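Uncharacterized protein (Bacillus cereus, PDB 4QVU) is of uncharacterised function but adopts a HIT-like fold, binds zinc, and may be related to UDP-glucose:hexose-1-phosphate uridylyltransferases. Local coordinates at residues I147-I158 with I241-F252. Numbering follows the deposited sequence.
With ZN (zinc ion), chain B.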
loop_
_atom_site.group_PDB
_atom_site.type_symbol
_atom_site.label_atom_id
_atom_site.label_comp_id
_atom_site.label_asym_id
_atom_site.label_seq_id
_atom_site.Cartn_x
_atom_site.Cartn_y
_atom_site.Cartn_z
ATOM N N ILE A 147 -11.806 11.990 -11.012
ATOM C CA ILE A 147 -13.147 12.533 -11.231
ATOM C C ILE A 147 -13.802 11.909 -12.494
ATOM O O ILE A 147 -13.218 11.923 -13.582
ATOM C CB ILE A 147 -13.036 14.079 -11.343
ATOM C CG1 ILE A 147 -12.602 14.680 -9.979
ATOM C CG2 ILE A 147 -14.349 14.712 -11.848
ATOM C CD1 ILE A 147 -12.028 16.065 -10.036
ATOM N N VAL A 148 -15.025 11.367 -12.314
ATOM C CA VAL A 148 -15.872 10.775 -13.364
ATOM C C VAL A 148 -16.881 11.851 -13.799
ATOM O O VAL A 148 -17.052 12.114 -14.989
ATOM C CB VAL A 148 -16.561 9.464 -12.879
ATOM C CG1 VAL A 148 -17.384 8.824 -13.992
ATOM C CG2 VAL A 148 -15.540 8.470 -12.336
ATOM N N GLN A 149 -17.524 12.482 -12.797
ATOM C CA GLN A 149 -18.501 13.571 -12.885
ATOM C C GLN A 149 -18.271 14.536 -11.738
ATOM O O GLN A 149 -17.981 14.080 -10.630
ATOM C CB GLN A 149 -19.943 13.026 -12.848
ATOM C CG GLN A 149 -20.365 12.225 -14.070
ATOM C CD GLN A 149 -20.797 13.102 -15.214
ATOM O OE1 GLN A 149 -21.900 13.665 -15.212
ATOM N NE2 GLN A 149 -19.969 13.175 -16.247
ATOM N N LYS A 150 -18.401 15.857 -11.981
ATOM C CA LYS A 150 -18.236 16.876 -10.943
ATOM C C LYS A 150 -18.890 18.190 -11.352
ATOM O O LYS A 150 -18.782 18.603 -12.503
ATOM C CB LYS A 150 -16.747 17.116 -10.620
ATOM C CG LYS A 150 -16.516 18.021 -9.416
ATOM C CD LYS A 150 -15.070 18.060 -8.964
ATOM C CE LYS A 150 -14.851 19.045 -7.833
ATOM N NZ LYS A 150 -15.623 18.713 -6.600
ATOM N N ASN A 151 -19.564 18.835 -10.386
ATOM C CA ASN A 151 -20.178 20.158 -10.480
ATOM C C ASN A 151 -20.163 20.787 -9.075
ATOM O O ASN A 151 -19.573 20.208 -8.157
ATOM C CB ASN A 151 -21.591 20.115 -11.099
ATOM C CG ASN A 151 -22.618 19.242 -10.417
ATOM O OD1 ASN A 151 -22.746 19.197 -9.194
ATOM N ND2 ASN A 151 -23.453 18.602 -11.210
ATOM N N GLU A 152 -20.789 21.962 -8.909
ATOM C CA GLU A 152 -20.877 22.673 -7.625
ATOM C C GLU A 152 -21.654 21.867 -6.555
ATOM O O GLU A 152 -21.341 21.991 -5.371
ATOM C CB GLU A 152 -21.552 24.048 -7.803
ATOM C CG GLU A 152 -20.671 25.117 -8.424
ATOM C CD GLU A 152 -21.281 26.508 -8.469
ATOM O OE1 GLU A 152 -22.520 26.629 -8.325
ATOM O OE2 GLU A 152 -20.520 27.480 -8.677
ATOM N N HIS A 153 -22.659 21.062 -6.974
ATOM C CA HIS A 153 -23.529 20.276 -6.092
ATOM C C HIS A 153 -22.952 18.912 -5.684
ATOM O O HIS A 153 -23.054 18.543 -4.507
ATOM C CB HIS A 153 -24.879 20.007 -6.776
ATOM C CG HIS A 153 -25.633 21.224 -7.194
ATOM N ND1 HIS A 153 -26.485 21.877 -6.322
ATOM C CD2 HIS A 153 -25.697 21.825 -8.402
ATOM C CE1 HIS A 153 -27.008 22.874 -7.013
ATOM N NE2 HIS A 153 -26.565 22.883 -8.269
ATOM N N ILE A 154 -22.425 18.136 -6.662
ATOM C CA ILE A 154 -21.968 16.763 -6.435
ATOM C C ILE A 154 -20.650 16.448 -7.184
ATOM O O ILE A 154 -20.285 17.114 -8.159
ATOM C CB ILE A 154 -23.107 15.785 -6.880
ATOM C CG1 ILE A 154 -22.929 14.354 -6.314
ATOM C CG2 ILE A 154 -23.361 15.824 -8.403
ATOM C CD1 ILE A 154 -24.147 13.511 -6.317
ATOM N N GLU A 155 -19.953 15.406 -6.690
ATOM C CA GLU A 155 -18.703 14.863 -7.212
ATOM C C GLU A 155 -18.728 13.345 -7.148
ATOM O O GLU A 155 -19.022 12.773 -6.096
ATOM C CB GLU A 155 -17.476 15.405 -6.435
ATOM C CG GLU A 155 -16.159 14.821 -6.931
ATOM C CD GLU A 155 -14.909 15.120 -6.127
ATOM O OE1 GLU A 155 -14.690 16.298 -5.761
ATOM O OE2 GLU A 155 -14.097 14.184 -5.950
ATOM N N LEU A 156 -18.378 12.707 -8.275
ATOM C CA LEU A 156 -18.221 11.272 -8.422
ATOM C C LEU A 156 -16.795 10.998 -8.857
ATOM O O LEU A 156 -16.353 11.509 -9.887
ATOM C CB LEU A 156 -19.250 10.668 -9.403
ATOM C CG LEU A 156 -19.015 9.206 -9.877
ATOM C CD1 LEU A 156 -19.037 8.198 -8.733
ATOM C CD2 LEU A 156 -20.037 8.810 -10.879
ATOM N N ASN A 157 -16.072 10.203 -8.074
ATOM C CA ASN A 157 -14.698 9.858 -8.408
ATOM C C ASN A 157 -14.446 8.372 -8.138
ATOM O O ASN A 157 -15.288 7.699 -7.544
ATOM C CB ASN A 157 -13.694 10.741 -7.623
ATOM C CG ASN A 157 -13.595 10.483 -6.131
ATOM O OD1 ASN A 157 -13.272 9.380 -5.681
ATOM N ND2 ASN A 157 -13.769 11.526 -5.329
ATOM N N ILE A 158 -13.267 7.883 -8.577
ATOM C CA ILE A 158 -12.743 6.536 -8.336
ATOM C C ILE A 158 -11.514 6.702 -7.452
ATOM O O ILE A 158 -10.628 7.488 -7.798
ATOM C CB ILE A 158 -12.431 5.753 -9.650
ATOM C CG1 ILE A 158 -13.560 5.906 -10.695
ATOM C CG2 ILE A 158 -12.123 4.269 -9.340
ATOM C CD1 ILE A 158 -13.214 5.482 -12.073
ATOM N N ILE A 241 -7.693 2.459 -14.174
ATOM C CA ILE A 241 -8.661 3.348 -13.523
ATOM C C ILE A 241 -9.256 4.301 -14.563
ATOM O O ILE A 241 -10.370 4.773 -14.384
ATOM C CB ILE A 241 -7.971 4.129 -12.344
ATOM C CG1 ILE A 241 -9.015 4.813 -11.405
ATOM C CG2 ILE A 241 -6.892 5.130 -12.842
ATOM C CD1 ILE A 241 -8.490 5.301 -10.031
ATOM N N GLU A 242 -8.505 4.580 -15.638
ATOM C CA GLU A 242 -8.909 5.474 -16.715
ATOM C C GLU A 242 -9.948 4.793 -17.599
ATOM O O GLU A 242 -10.802 5.482 -18.178
ATOM C CB GLU A 242 -7.689 5.903 -17.542
ATOM C CG GLU A 242 -7.852 7.257 -18.213
ATOM C CD GLU A 242 -7.769 8.500 -17.343
ATOM O OE1 GLU A 242 -6.948 8.524 -16.400
ATOM O OE2 GLU A 242 -8.449 9.495 -17.679
ATOM N N ASP A 243 -9.893 3.444 -17.692
ATOM C CA ASP A 243 -10.853 2.677 -18.498
ATOM C C ASP A 243 -12.194 2.591 -17.772
ATOM O O ASP A 243 -13.233 2.738 -18.413
ATOM C CB ASP A 243 -10.321 1.277 -18.844
ATOM C CG ASP A 243 -9.223 1.281 -19.886
ATOM O OD1 ASP A 243 -9.244 2.166 -20.771
ATOM O OD2 ASP A 243 -8.387 0.361 -19.863
ATOM N N VAL A 244 -12.160 2.425 -16.428
ATOM C CA VAL A 244 -13.350 2.395 -15.560
ATOM C C VAL A 244 -14.024 3.776 -15.627
ATOM O O VAL A 244 -15.238 3.858 -15.809
ATOM C CB VAL A 244 -12.980 1.989 -14.107
ATOM C CG1 VAL A 244 -14.217 1.936 -13.220
ATOM C CG2 VAL A 244 -12.245 0.651 -14.078
ATOM N N LYS A 245 -13.211 4.851 -15.560
ATOM C CA LYS A 245 -13.642 6.246 -15.650
ATOM C C LYS A 245 -14.454 6.486 -16.926
ATOM O O LYS A 245 -15.536 7.065 -16.842
ATOM C CB LYS A 245 -12.418 7.173 -15.610
ATOM C CG LYS A 245 -12.721 8.650 -15.835
ATOM C CD LYS A 245 -11.453 9.350 -16.235
ATOM C CE LYS A 245 -11.674 10.764 -16.662
ATOM N NZ LYS A 245 -10.427 11.360 -17.196
ATOM N N ILE A 246 -13.937 6.030 -18.092
ATOM C CA ILE A 246 -14.572 6.192 -19.405
ATOM C C ILE A 246 -15.901 5.423 -19.451
ATOM O O ILE A 246 -16.907 6.013 -19.845
ATOM C CB ILE A 246 -13.622 5.746 -20.570
ATOM C CG1 ILE A 246 -12.458 6.751 -20.769
ATOM C CG2 ILE A 246 -14.383 5.572 -21.890
ATOM C CD1 ILE A 246 -11.232 6.225 -21.665
ATOM N N GLN A 247 -15.911 4.123 -19.069
ATOM C CA GLN A 247 -17.134 3.335 -19.207
ATOM C C GLN A 247 -18.182 3.706 -18.138
ATOM O O GLN A 247 -19.372 3.611 -18.455
ATOM C CB GLN A 247 -16.897 1.820 -19.233
ATOM C CG GLN A 247 -16.076 1.203 -18.134
ATOM C CD GLN A 247 -15.982 -0.291 -18.351
ATOM O OE1 GLN A 247 -16.528 -1.088 -17.579
ATOM N NE2 GLN A 247 -15.342 -0.706 -19.438
ATOM N N LEU A 248 -17.782 4.203 -16.947
ATOM C CA LEU A 248 -18.772 4.662 -15.962
ATOM C C LEU A 248 -19.372 6.011 -16.409
ATOM O O LEU A 248 -20.561 6.234 -16.194
ATOM C CB LEU A 248 -18.190 4.767 -14.533
ATOM C CG LEU A 248 -19.079 5.403 -13.435
ATOM C CD1 LEU A 248 -20.382 4.646 -13.233
ATOM C CD2 LEU A 248 -18.341 5.504 -12.143
ATOM N N ALA A 249 -18.565 6.884 -17.061
ATOM C CA ALA A 249 -19.006 8.199 -17.547
ATOM C C ALA A 249 -20.125 8.076 -18.605
ATOM O O ALA A 249 -20.937 8.990 -18.742
ATOM C CB ALA A 249 -17.829 8.961 -18.124
ATOM N N ALA A 250 -20.186 6.932 -19.315
ATOM C CA ALA A 250 -21.187 6.614 -20.336
ATOM C C ALA A 250 -22.585 6.412 -19.720
ATOM O O ALA A 250 -23.557 6.341 -20.466
ATOM C CB ALA A 250 -20.770 5.366 -21.096
ATOM N N TYR A 251 -22.688 6.330 -18.369
ATOM C CA TYR A 251 -23.951 6.191 -17.625
ATOM C C TYR A 251 -24.511 7.567 -17.198
ATOM O O TYR A 251 -25.628 7.648 -16.667
ATOM C CB TYR A 251 -23.755 5.296 -16.392
ATOM C CG TYR A 251 -23.910 3.826 -16.697
ATOM C CD1 TYR A 251 -22.917 3.129 -17.382
ATOM C CD2 TYR A 251 -25.044 3.127 -16.298
ATOM C CE1 TYR A 251 -23.069 1.781 -17.693
ATOM C CE2 TYR A 251 -25.205 1.778 -16.601
ATOM C CZ TYR A 251 -24.214 1.108 -17.299
ATOM O OH TYR A 251 -24.359 -0.224 -17.593
ATOM N N PHE A 252 -23.743 8.640 -17.449
ATOM C CA PHE A 252 -24.118 10.013 -17.117
ATOM C C PHE A 252 -24.137 10.867 -18.399
ATOM O O PHE A 252 -24.209 12.099 -18.329
ATOM C CB PHE A 252 -23.163 10.587 -16.052
ATOM C CG PHE A 252 -23.176 9.813 -14.750
ATOM C CD1 PHE A 252 -22.325 8.727 -14.555
ATOM C CD2 PHE A 252 -24.048 10.161 -13.723
ATOM C CE1 PHE A 252 -22.370 7.986 -13.373
ATOM C CE2 PHE A 252 -24.073 9.436 -12.528
ATOM C CZ PHE A 252 -23.235 8.352 -12.362
HETATM ZN ZN ZN B . -27.676 20.166 -5.369
#
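With CG1 turned anti to the backbone N (chi1 -177°), Val148 reaches Leu248 CG at 3.9 Å from CG1, while Phe252, its CG anti to the carbonyl carbon, brings its ring alongside Gln149 CG and Leu156 CD2. The site is a beta hairpin at the sheet edge of this HIT-like fold, packed against the last modelled helix, 241-249, whose axis runs at 144° to strand 154-158. A classic beta bulge shapes the hairpin: Val148 N and Gln149 N both donate to Leu156 O, at 2.8 Å for Val148 N. Apolar contacts run along the helix and into the turn after it, which Phe252 closes. Ile158 and Ile241 lie side by side and run antiparallel, CG2 of Ile158 3.8 Å from CG1 of Ile241; Leu156 CD2 meets Leu248 CD2 at 3.9 Å and Phe252 CE1 at 3.5 Å. No hydrogen bond joins the segments; the 505 Å² buried between them, both sides summed, is largely side-chain packing, including aliphatic Lys245 carbons against Ile147 O. Helix 179-195 contributes Tyr185, whose ring meets that of Phe252. At the hairpin turn, His153 ND1 binds zinc together with Cys178 and Glu181. The amide plane of Gln149 lies 19° from the Phe252 ring plane, with OE1 3.4 Å from Phe252 CB.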